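Local coordinates for trichothecene 3-O-acetyltransferase TRI101 (PDB 2ZBA), which transfers an acetyl group from acetyl coenzyme A to the 3-hydroxyl of trichothecene mycotoxins, a step in the biosynthesis of T-2 toxin, at residues A[199-204]-A[312-317]; A[282-287]-A[443-448]; A[418-423]-A[435-440]. All coordinates share one frame; numbering follows the deposited sequence.

Interaction 1. Residues A[199-204]-A[312-317]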
loop_
_atom_site.group_PDB
_atom_site.type_symbol
_atom_site.label_atom_id
_atom_site.label_comp_id
_atom_site.label_asym_id
_atom_site.label_seq_id
_atom_site.Cartn_x
_atom_site.Cartn_y
_atom_site.Cartn_z
ATOM N N LEU A 199 -7.060 -12.152 16.371
ATOM C CA LEU A 199 -7.665 -10.980 17.019
ATOM C C LEU A 199 -9.047 -10.698 16.458
ATOM O O LEU A 199 -9.255 -10.738 15.244
ATOM C CB LEU A 199 -6.792 -9.722 16.879
ATOM C CG LEU A 199 -5.737 -9.377 17.944
ATOM C CD1 LEU A 199 -5.050 -8.062 17.596
ATOM C CD2 LEU A 199 -6.297 -9.335 19.384
ATOM N N ASP A 200 -9.991 -10.431 17.348
ATOM C CA ASP A 200 -11.343 -10.066 16.936
ATOM C C ASP A 200 -11.285 -8.705 16.231
ATOM O O ASP A 200 -10.902 -7.707 16.846
ATOM C CB ASP A 200 -12.275 -10.026 18.158
ATOM C CG ASP A 200 -13.759 -9.972 17.784
ATOM O OD1 ASP A 200 -14.119 -9.556 16.665
ATOM O OD2 ASP A 200 -14.583 -10.351 18.637
ATOM N N ARG A 201 -11.641 -8.683 14.948
ATOM C CA ARG A 201 -11.608 -7.453 14.124
ATOM C C ARG A 201 -12.595 -6.374 14.583
ATOM O O ARG A 201 -12.385 -5.182 14.316
ATOM C CB ARG A 201 -11.917 -7.776 12.658
ATOM C CG ARG A 201 -10.883 -8.658 11.998
ATOM C CD ARG A 201 -11.128 -8.878 10.521
ATOM N NE ARG A 201 -10.140 -9.852 10.071
ATOM C CZ ARG A 201 -9.387 -9.766 8.976
ATOM N NH1 ARG A 201 -9.532 -8.761 8.113
ATOM N NH2 ARG A 201 -8.499 -10.733 8.727
ATOM N N LYS A 202 -13.681 -6.817 15.228
ATOM C CA LYS A 202 -14.747 -5.938 15.730
ATOM C C LYS A 202 -14.261 -5.129 16.926
ATOM O O LYS A 202 -14.720 -4.013 17.163
ATOM C CB LYS A 202 -16.009 -6.753 16.103
ATOM C CG LYS A 202 -16.628 -7.546 14.930
ATOM C CD LYS A 202 -17.955 -8.248 15.306
ATOM N N THR A 203 -13.299 -5.676 17.656
ATOM C CA THR A 203 -12.874 -5.090 18.917
ATOM C C THR A 203 -11.657 -4.185 18.784
ATOM O O THR A 203 -11.317 -3.439 19.715
ATOM C CB THR A 203 -12.591 -6.201 19.973
ATOM O OG1 THR A 203 -11.416 -6.963 19.626
ATOM C CG2 THR A 203 -13.793 -7.117 20.090
ATOM N N VAL A 204 -11.015 -4.245 17.621
ATOM C CA VAL A 204 -9.668 -3.732 17.443
ATOM C C VAL A 204 -9.588 -2.192 17.556
ATOM O O VAL A 204 -8.583 -1.634 18.020
ATOM C CB VAL A 204 -9.014 -4.348 16.141
ATOM C CG1 VAL A 204 -9.241 -3.488 14.893
ATOM C CG2 VAL A 204 -7.548 -4.612 16.365
ATOM N N THR A 312 1.570 -7.380 13.962
ATOM C CA THR A 312 1.311 -8.545 13.112
ATOM C C THR A 312 -0.188 -8.778 12.795
ATOM O O THR A 312 -0.541 -9.718 12.075
ATOM C CB THR A 312 1.957 -9.804 13.716
ATOM O OG1 THR A 312 3.348 -9.534 13.964
ATOM N N TYR A 313 -1.052 -7.919 13.333
ATOM C CA TYR A 313 -2.488 -7.937 13.013
ATOM C C TYR A 313 -2.679 -7.863 11.483
ATOM O O TYR A 313 -2.180 -6.921 10.847
ATOM C CB TYR A 313 -3.193 -6.760 13.710
ATOM C CG TYR A 313 -4.662 -6.649 13.409
ATOM C CD1 TYR A 313 -5.567 -7.564 13.949
ATOM C CD2 TYR A 313 -5.160 -5.630 12.569
ATOM C CE1 TYR A 313 -6.919 -7.485 13.669
ATOM C CE2 TYR A 313 -6.536 -5.537 12.297
ATOM C CZ TYR A 313 -7.397 -6.480 12.858
ATOM O OH TYR A 313 -8.746 -6.440 12.615
ATOM N N PRO A 314 -3.394 -8.854 10.898
ATOM C CA PRO A 314 -3.522 -9.026 9.447
ATOM C C PRO A 314 -4.651 -8.239 8.761
ATOM O O PRO A 314 -4.788 -8.311 7.534
ATOM C CB PRO A 314 -3.782 -10.527 9.316
ATOM C CG PRO A 314 -4.504 -10.906 10.574
ATOM C CD PRO A 314 -4.103 -9.921 11.636
ATOM N N GLY A 315 -5.434 -7.487 9.541
ATOM C CA GLY A 315 -6.628 -6.845 9.039
ATOM C C GLY A 315 -6.371 -5.518 8.377
ATOM O O GLY A 315 -5.274 -5.260 7.875
ATOM N N LEU A 316 -7.407 -4.693 8.325
ATOM C CA LEU A 316 -7.269 -3.330 7.829
ATOM C C LEU A 316 -7.379 -2.384 9.021
ATOM O O LEU A 316 -8.449 -2.242 9.626
ATOM C CB LEU A 316 -8.310 -2.973 6.757
ATOM C CG LEU A 316 -8.064 -1.500 6.356
ATOM C CD1 LEU A 316 -7.775 -1.272 4.913
ATOM C CD2 LEU A 316 -9.134 -0.543 6.887
ATOM N N LEU A 317 -6.257 -1.745 9.331
ATOM C CA LEU A 317 -6.136 -0.876 10.469
ATOM C C LEU A 317 -5.224 0.269 10.057
ATOM O O LEU A 317 -4.037 0.310 10.378
ATOM C CB LEU A 317 -5.598 -1.661 11.680
ATOM C CG LEU A 317 -5.531 -0.887 12.992
ATOM C CD1 LEU A 317 -6.741 0.093 13.169
ATOM C CD2 LEU A 317 -5.408 -1.835 14.149
HETATM O O HOH W 1 -6.918 -10.060 6.421
#

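Interaction 2. Residues A[282-287]-A[443-448]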
loop_
_atom_site.group_PDB
_atom_site.type_symbol
_atom_site.label_atom_id
_atom_site.label_comp_id
_atom_site.label_asym_id
_atom_site.label_seq_id
_atom_site.Cartn_x
_atom_site.Cartn_y
_atom_site.Cartn_z
ATOM N N SER A 282 4.440 20.248 -6.096
ATOM C CA SER A 282 3.868 21.599 -6.018
ATOM C C SER A 282 4.621 22.546 -6.948
ATOM O O SER A 282 4.024 23.159 -7.829
ATOM C CB SER A 282 3.885 22.115 -4.573
ATOM O OG SER A 282 2.954 21.400 -3.783
ATOM N N ARG A 283 5.936 22.627 -6.758
ATOM C CA ARG A 283 6.800 23.458 -7.599
ATOM C C ARG A 283 6.491 23.349 -9.088
ATOM O O ARG A 283 6.178 24.362 -9.715
ATOM C CB ARG A 283 8.270 23.150 -7.335
ATOM C CG ARG A 283 9.226 23.929 -8.210
ATOM C CD ARG A 283 10.632 23.820 -7.677
ATOM N NE ARG A 283 11.189 22.477 -7.810
ATOM C CZ ARG A 283 11.421 21.656 -6.789
ATOM N NH1 ARG A 283 11.125 22.024 -5.537
ATOM N NH2 ARG A 283 11.924 20.448 -7.018
ATOM N N VAL A 284 6.540 22.129 -9.640
ATOM C CA VAL A 284 6.291 21.942 -11.083
ATOM C C VAL A 284 4.863 22.304 -11.485
ATOM O O VAL A 284 4.625 22.717 -12.623
ATOM C CB VAL A 284 6.698 20.533 -11.625
ATOM C CG1 VAL A 284 8.162 20.215 -11.299
ATOM C CG2 VAL A 284 5.766 19.437 -11.126
ATOM N N ARG A 285 3.926 22.185 -10.541
ATOM C CA ARG A 285 2.507 22.516 -10.792
ATOM C C ARG A 285 2.243 24.018 -10.815
ATOM O O ARG A 285 1.199 24.459 -11.289
ATOM C CB ARG A 285 1.593 21.833 -9.766
ATOM C CG ARG A 285 1.289 20.393 -10.075
ATOM C CD ARG A 285 0.625 19.683 -8.896
ATOM N NE ARG A 285 0.235 18.329 -9.286
ATOM C CZ ARG A 285 -0.239 17.395 -8.465
ATOM N NH1 ARG A 285 -0.414 17.658 -7.161
ATOM N NH2 ARG A 285 -0.570 16.200 -8.964
ATOM N N LEU A 286 3.188 24.794 -10.299
ATOM C CA LEU A 286 3.156 26.252 -10.417
ATOM C C LEU A 286 3.227 26.732 -11.861
ATOM O O LEU A 286 2.885 27.878 -12.147
ATOM C CB LEU A 286 4.285 26.890 -9.619
ATOM C CG LEU A 286 4.098 26.920 -8.107
ATOM C CD1 LEU A 286 5.338 27.502 -7.460
ATOM C CD2 LEU A 286 2.839 27.725 -7.772
ATOM N N ALA A 287 3.666 25.858 -12.766
ATOM C CA ALA A 287 3.644 26.165 -14.193
ATOM C C ALA A 287 2.230 26.091 -14.797
ATOM O O ALA A 287 2.026 26.534 -15.927
ATOM C CB ALA A 287 4.613 25.256 -14.949
ATOM N N GLU A 443 6.783 15.385 -16.923
ATOM C CA GLU A 443 7.915 15.834 -17.744
ATOM C C GLU A 443 8.646 17.032 -17.139
ATOM O O GLU A 443 9.866 17.147 -17.266
ATOM C CB GLU A 443 7.513 16.077 -19.212
ATOM C CG GLU A 443 6.368 17.049 -19.492
ATOM C CD GLU A 443 6.063 17.168 -20.998
ATOM O OE1 GLU A 443 6.999 17.495 -21.771
ATOM O OE2 GLU A 443 4.899 16.926 -21.413
ATOM N N ARG A 444 7.899 17.909 -16.464
ATOM C CA ARG A 444 8.504 19.017 -15.744
ATOM C C ARG A 444 9.267 18.549 -14.500
ATOM O O ARG A 444 10.303 19.125 -14.158
ATOM C CB ARG A 444 7.469 20.110 -15.426
ATOM C CG ARG A 444 7.000 20.840 -16.689
ATOM C CD ARG A 444 6.317 22.179 -16.420
ATOM N NE ARG A 444 4.858 22.090 -16.451
ATOM C CZ ARG A 444 4.069 22.693 -17.341
ATOM N NH1 ARG A 444 4.578 23.455 -18.306
ATOM N NH2 ARG A 444 2.751 22.547 -17.252
ATOM N N LEU A 445 8.782 17.491 -13.854
ATOM C CA LEU A 445 9.438 16.935 -12.665
ATOM C C LEU A 445 10.762 16.283 -13.047
ATOM O O LEU A 445 11.809 16.565 -12.447
ATOM C CB LEU A 445 8.538 15.912 -11.956
ATOM C CG LEU A 445 8.964 15.549 -10.537
ATOM C CD1 LEU A 445 8.903 16.770 -9.625
ATOM C CD2 LEU A 445 8.144 14.393 -9.970
ATOM N N LYS A 446 10.692 15.417 -14.056
ATOM C CA LYS A 446 11.857 14.735 -14.613
ATOM C C LYS A 446 12.949 15.706 -15.081
ATOM O O LYS A 446 14.124 15.417 -14.935
ATOM C CB LYS A 446 11.426 13.832 -15.764
ATOM C CG LYS A 446 10.704 12.569 -15.310
ATOM C CD LYS A 446 9.957 11.915 -16.466
ATOM C CE LYS A 446 10.890 11.532 -17.608
ATOM N NZ LYS A 446 10.165 10.716 -18.611
ATOM N N ALA A 447 12.548 16.854 -15.623
ATOM C CA ALA A 447 13.499 17.893 -16.038
ATOM C C ALA A 447 13.901 18.881 -14.928
ATOM O O ALA A 447 14.741 19.761 -15.146
ATOM C CB ALA A 447 12.960 18.648 -17.243
ATOM N N ASP A 448 13.308 18.746 -13.748
ATOM C CA ASP A 448 13.560 19.688 -12.655
ATOM C C ASP A 448 14.950 19.486 -12.044
ATOM O O ASP A 448 15.287 18.386 -11.617
ATOM C CB ASP A 448 12.478 19.530 -11.588
ATOM C CG ASP A 448 12.534 20.601 -10.538
ATOM O OD1 ASP A 448 11.800 21.601 -10.692
ATOM O OD2 ASP A 448 13.297 20.433 -9.561
HETATM O O HOH W 2 3.157 21.494 -14.273
#

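Interaction 3. Residues A[418-423]-A[435-440]. With ZBA (12,13-Epoxytrichothec-9-ene-3,4,8,15-tetrol-4,15-diacetate-8-isovalerate), chain F.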
loop_
_atom_site.group_PDB
_atom_site.type_symbol
_atom_site.label_atom_id
_atom_site.label_comp_id
_atom_site.label_asym_id
_atom_site.label_seq_id
_atom_site.Cartn_x
_atom_site.Cartn_y
_atom_site.Cartn_z
ATOM N N SER A 418 -1.791 11.770 -9.126
ATOM C CA SER A 418 -1.512 12.203 -7.750
ATOM C C SER A 418 -1.414 11.067 -6.749
ATOM O O SER A 418 -1.100 11.292 -5.580
ATOM C CB SER A 418 -2.526 13.256 -7.279
ATOM O OG SER A 418 -2.446 14.412 -8.105
ATOM N N LEU A 419 -1.665 9.843 -7.213
ATOM C CA LEU A 419 -1.519 8.667 -6.362
ATOM C C LEU A 419 -0.069 8.224 -6.331
ATOM O O LEU A 419 0.594 8.235 -7.355
ATOM C CB LEU A 419 -2.464 7.528 -6.797
ATOM C CG LEU A 419 -2.470 6.232 -5.979
ATOM C CD1 LEU A 419 -3.104 6.427 -4.567
ATOM C CD2 LEU A 419 -3.203 5.155 -6.771
HETATM N N MSE A 420 0.419 7.874 -5.137
HETATM C CA MSE A 420 1.826 7.565 -4.923
HETATM C C MSE A 420 2.058 6.500 -3.852
HETATM O O MSE A 420 1.243 6.332 -2.933
HETATM C CB MSE A 420 2.592 8.842 -4.560
HETATM C CG MSE A 420 2.554 9.893 -5.648
HETATM SE SE MSE A 420 3.558 11.452 -5.245
HETATM C CE MSE A 420 2.781 12.659 -6.534
ATOM N N TYR A 421 3.181 5.794 -3.975
ATOM C CA TYR A 421 3.625 4.809 -2.992
ATOM C C TYR A 421 5.101 4.960 -2.754
ATOM O O TYR A 421 5.826 5.366 -3.664
ATOM C CB TYR A 421 3.392 3.377 -3.503
ATOM C CG TYR A 421 1.934 3.051 -3.714
ATOM C CD1 TYR A 421 1.150 2.583 -2.658
ATOM C CD2 TYR A 421 1.330 3.229 -4.961
ATOM C CE1 TYR A 421 -0.196 2.300 -2.841
ATOM C CE2 TYR A 421 -0.031 2.945 -5.149
ATOM C CZ TYR A 421 -0.775 2.478 -4.088
ATOM O OH TYR A 421 -2.116 2.180 -4.250
ATOM N N PHE A 422 5.554 4.584 -1.558
ATOM C CA PHE A 422 6.960 4.216 -1.379
ATOM C C PHE A 422 7.005 2.703 -1.274
ATOM O O PHE A 422 6.188 2.106 -0.570
ATOM C CB PHE A 422 7.600 4.783 -0.097
ATOM C CG PHE A 422 7.643 6.286 -0.008
ATOM C CD1 PHE A 422 7.668 7.093 -1.144
ATOM C CD2 PHE A 422 7.698 6.900 1.245
ATOM C CE1 PHE A 422 7.723 8.481 -1.024
ATOM C CE2 PHE A 422 7.735 8.270 1.358
ATOM C CZ PHE A 422 7.764 9.060 0.230
HETATM N N MSE A 423 7.980 2.093 -1.953
HETATM C CA MSE A 423 8.187 0.652 -1.915
HETATM C C MSE A 423 8.792 0.277 -0.563
HETATM O O MSE A 423 9.277 1.155 0.148
HETATM C CB MSE A 423 9.137 0.234 -3.062
HETATM C CG MSE A 423 8.568 0.341 -4.500
HETATM SE SE MSE A 423 6.861 -0.616 -4.839
HETATM C CE MSE A 423 5.617 0.803 -4.306
ATOM N N ILE A 435 5.149 6.791 -8.583
ATOM C CA ILE A 435 4.513 8.096 -8.710
ATOM C C ILE A 435 3.630 8.112 -9.960
ATOM O O ILE A 435 4.051 7.682 -11.044
ATOM C CB ILE A 435 5.588 9.268 -8.728
ATOM C CG1 ILE A 435 6.339 9.361 -7.375
ATOM C CG2 ILE A 435 4.966 10.631 -9.179
ATOM C CD1 ILE A 435 7.413 10.523 -7.275
ATOM N N SER A 436 2.404 8.591 -9.798
ATOM C CA SER A 436 1.516 8.832 -10.928
ATOM C C SER A 436 1.204 10.322 -11.015
ATOM O O SER A 436 0.810 10.961 -10.019
ATOM C CB SER A 436 0.240 8.002 -10.834
ATOM O OG SER A 436 -0.518 8.080 -12.046
ATOM N N LEU A 437 1.427 10.877 -12.206
ATOM C CA LEU A 437 1.204 12.284 -12.477
ATOM C C LEU A 437 0.778 12.440 -13.934
ATOM O O LEU A 437 1.180 11.635 -14.787
ATOM C CB LEU A 437 2.494 13.089 -12.221
ATOM C CG LEU A 437 3.019 13.285 -10.784
ATOM C CD1 LEU A 437 4.468 13.853 -10.795
ATOM C CD2 LEU A 437 2.102 14.179 -9.943
ATOM N N ARG A 438 -0.019 13.474 -14.222
ATOM C CA ARG A 438 -0.350 13.836 -15.600
ATOM C C ARG A 438 0.917 14.213 -16.379
ATOM O O ARG A 438 1.859 14.741 -15.799
ATOM C CB ARG A 438 -1.405 14.961 -15.644
ATOM C CG ARG A 438 -0.877 16.375 -15.368
ATOM C CD ARG A 438 -1.964 17.431 -15.563
ATOM N NE ARG A 438 -3.122 17.225 -14.692
ATOM C CZ ARG A 438 -4.294 17.849 -14.827
ATOM N NH1 ARG A 438 -4.472 18.738 -15.797
ATOM N NH2 ARG A 438 -5.294 17.590 -13.993
ATOM N N ASP A 439 0.920 13.962 -17.690
ATOM C CA ASP A 439 2.134 14.074 -18.530
ATOM C C ASP A 439 2.979 15.341 -18.325
ATOM O O ASP A 439 4.202 15.240 -18.188
ATOM C CB ASP A 439 1.800 13.905 -20.019
ATOM C CG ASP A 439 1.426 12.470 -20.392
ATOM O OD1 ASP A 439 1.522 11.552 -19.551
ATOM O OD2 ASP A 439 1.023 12.266 -21.554
ATOM N N GLU A 440 2.344 16.516 -18.297
ATOM C CA GLU A 440 3.099 17.769 -18.189
ATOM C C GLU A 440 3.770 17.934 -16.835
ATOM O O GLU A 440 4.865 18.490 -16.761
ATOM C CB GLU A 440 2.261 19.004 -18.574
ATOM C CG GLU A 440 1.153 19.395 -17.599
ATOM C CD GLU A 440 0.148 20.367 -18.221
ATOM O OE1 GLU A 440 0.525 21.529 -18.522
ATOM O OE2 GLU A 440 -1.027 19.972 -18.384
HETATM O O18 ZBA F . -7.184 6.598 -4.974
HETATM C C44 ZBA F . -7.950 5.675 -4.847
HETATM C C45 ZBA F . -9.433 5.734 -4.920
HETATM C C46 ZBA F . -10.088 4.599 -5.601
HETATM C C48 ZBA F . -9.886 4.276 -6.993
HETATM C C47 ZBA F . -11.046 3.673 -4.940
HETATM O O17 ZBA F . -7.470 4.452 -4.618
HETATM C C31 ZBA F . -6.077 4.237 -4.237
HETATM C C30 ZBA F . -5.802 4.783 -2.845
HETATM C C32 ZBA F . -5.821 2.777 -4.444
HETATM C C39 ZBA F . -6.036 2.297 -5.846
HETATM C C33 ZBA F . -5.414 2.012 -3.454
HETATM C C34 ZBA F . -5.117 2.515 -2.084
HETATM O O10 ZBA F . -3.676 2.834 -2.023
HETATM C C29 ZBA F . -5.918 3.792 -1.634
HETATM C C38 ZBA F . -7.395 3.400 -1.408
HETATM O O12 ZBA F . -8.243 4.562 -1.566
HETATM C C40 ZBA F . -9.448 4.507 -1.002
HETATM C C41 ZBA F . -10.250 5.729 -1.310
HETATM O O13 ZBA F . -9.842 3.640 -0.355
HETATM C C28 ZBA F . -5.280 4.395 -0.281
HETATM C C37 ZBA F . -6.124 5.584 0.255
HETATM C C35 ZBA F . -3.816 4.759 -0.590
HETATM C C25 ZBA F . -3.183 3.447 -0.816
HETATM C C36 ZBA F . -3.285 6.028 -1.018
HETATM O O11 ZBA F . -3.079 5.571 0.328
HETATM C C27 ZBA F . -5.010 3.251 0.799
HETATM C C26 ZBA F . -3.581 2.822 0.504
HETATM O O16 ZBA F . -3.380 1.432 0.478
HETATM O O14 ZBA F . -5.108 3.630 2.206
#

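Interaction 1. Residues A[199-204]-A[312-317]
Three side chains of 199-204 converge on the ring of Tyr-313, each from a different direction. Val-204 lies over one face: its CG2 sits 4.1 Å from the centroid of the Tyr-313 ring and only 16° off the normal, which meets the definition of a CH-pi contact. The same methyl also touches Leu-317 CD2. On the opposite face the backbone N of Gly-315 stands above the ring, offset toward its rim. Leu-199 comes in obliquely, CD1 lying 3.7 Å from Tyr-313 CD1. With CG of Tyr-313 anti to the backbone N (chi1 178°), the ring reaches across to Arg-201, whose CG is 3.1 Å from Tyr-313 OH, a tight approach. The Arg-201 chain then runs extended to a guanidinium turned 52° from the ring plane. Gly-315 CA covers one face of that group, 3.6 Å from Arg-201 NH1, while a water in its plane accepts from Arg-201 NH2 at 2.9 Å and donates to Pro-314 O. The polar ends are held from outside: Tyr-313 OH by Asp-17, Arg-201 NH1 by the carbonyl of Ala-167. Backbone bonds from Gly-315 and Leu-317 to Asp-169, and Leu-316 against His-165, tie 312-317 to the HxxxD motif of the BAHD superfamily. The contact thus joins the loop after helix 191-197 to the loop between helix 304-307 and strand 318-326.

Interaction 2. Residues A[282-287]-A[443-448]
A helix-helix contact joins the C-terminal end of helix 269-285 to that of helix 439-446, and includes a side-on arginine-aspartate salt bridge. Arg-283 NE donates to Asp-448 OD1 at 3.1 Å with an N-H...O angle of 176°; OD1 lies in the guanidinium plane, while NE comes in on the syn side of the carboxylate but tilted out of its plane. The second bond, Arg-283 NH2 to Asp-448 OD2 at 2.9 Å, is more bent (146°) and reaches OD2 from above the carboxylate plane, consistent with guanidinium and carboxylate planes 37° apart. Asp-448 is also the N-cap of helix 449-454, so OD2 takes both Arg-283 NH2 and the backbone N of Trp-451. Val-284 fills the middle. Its CG1, placed anti to the carbonyl carbon, lies 3.7 Å from Arg-444 O and 3.9 Å from Leu-445 CD1. A water accepts from Arg-444 NE at 2.8 Å. Arg-444 NH2 forms a salt bridge with Glu-440, and Ala-287 CB rests over the centre of one face of the Arg-444 guanidinium, 3.5 Å from its CZ.

Interaction 3. Residues A[418-423]-A[435-440]
Met-420, a selenomethionine, reaches over Ile-435 towards Leu-437. From CB the chain turns to CG, which stands anti to the carbonyl carbon (chi1 -61°) and lies 4.1 Å from Ile-435 CA. SE comes next, at 4.1 Å from Ile-435 CG1. Extended beyond CG, the side chain ends at CE, which touches Ile-435 CG2 at 4.0 Å and Leu-437 CD2 at 3.8 Å, crossing both side chains obliquely. These contacts lie on one face of a beta hairpin, strands 419-422 and 431-438, whose short segments run antiparallel at 157° within a mixed sheet. Met-420 and Ile-435 form a non-hydrogen-bonded pair; the bonds flank it on the 418 side, where Ser-436 N donates to Leu-419 O at 3.1 Å and Ser-418 N to Ser-436 O at 2.9 Å. Beyond the segments, Ser-436 OG bonds to Thr-238 O and Phe-416 N. Leu-419 and Tyr-421 belong to the trichothecene pocket. Leu-419 CD1 packs 3.6 Å from C36 of the bound T-2 toxin, and Tyr-421 OH donates a hydrogen bond of 2.8 Å to the toxin's O10.

Interactions 2 and 3 are neighbours, with centres 13 Å apart, and both draw on helix 439-446, which follows directly from strand 431-438. They touch through Arg-285, whose NH2 probably hydrogen-bonds to Ser-418 OG (2.7 Å), and through Leu-445 against Leu-437, so the helix pair is packed against the hairpin that carries two toxin-pocket residues. Interaction 1 lies on the opposite side of the chain's centre, about 30 Å from interaction 3 and 41 Å from interaction 2 between centres. Along the chain, 199-204 and 312-317 alternate with the segments of interaction 2, while interaction 3 falls wholly between 282-287 and 443-448. Strand 318-326, directly after 312-317, shares the seven-stranded sheet with the hairpin.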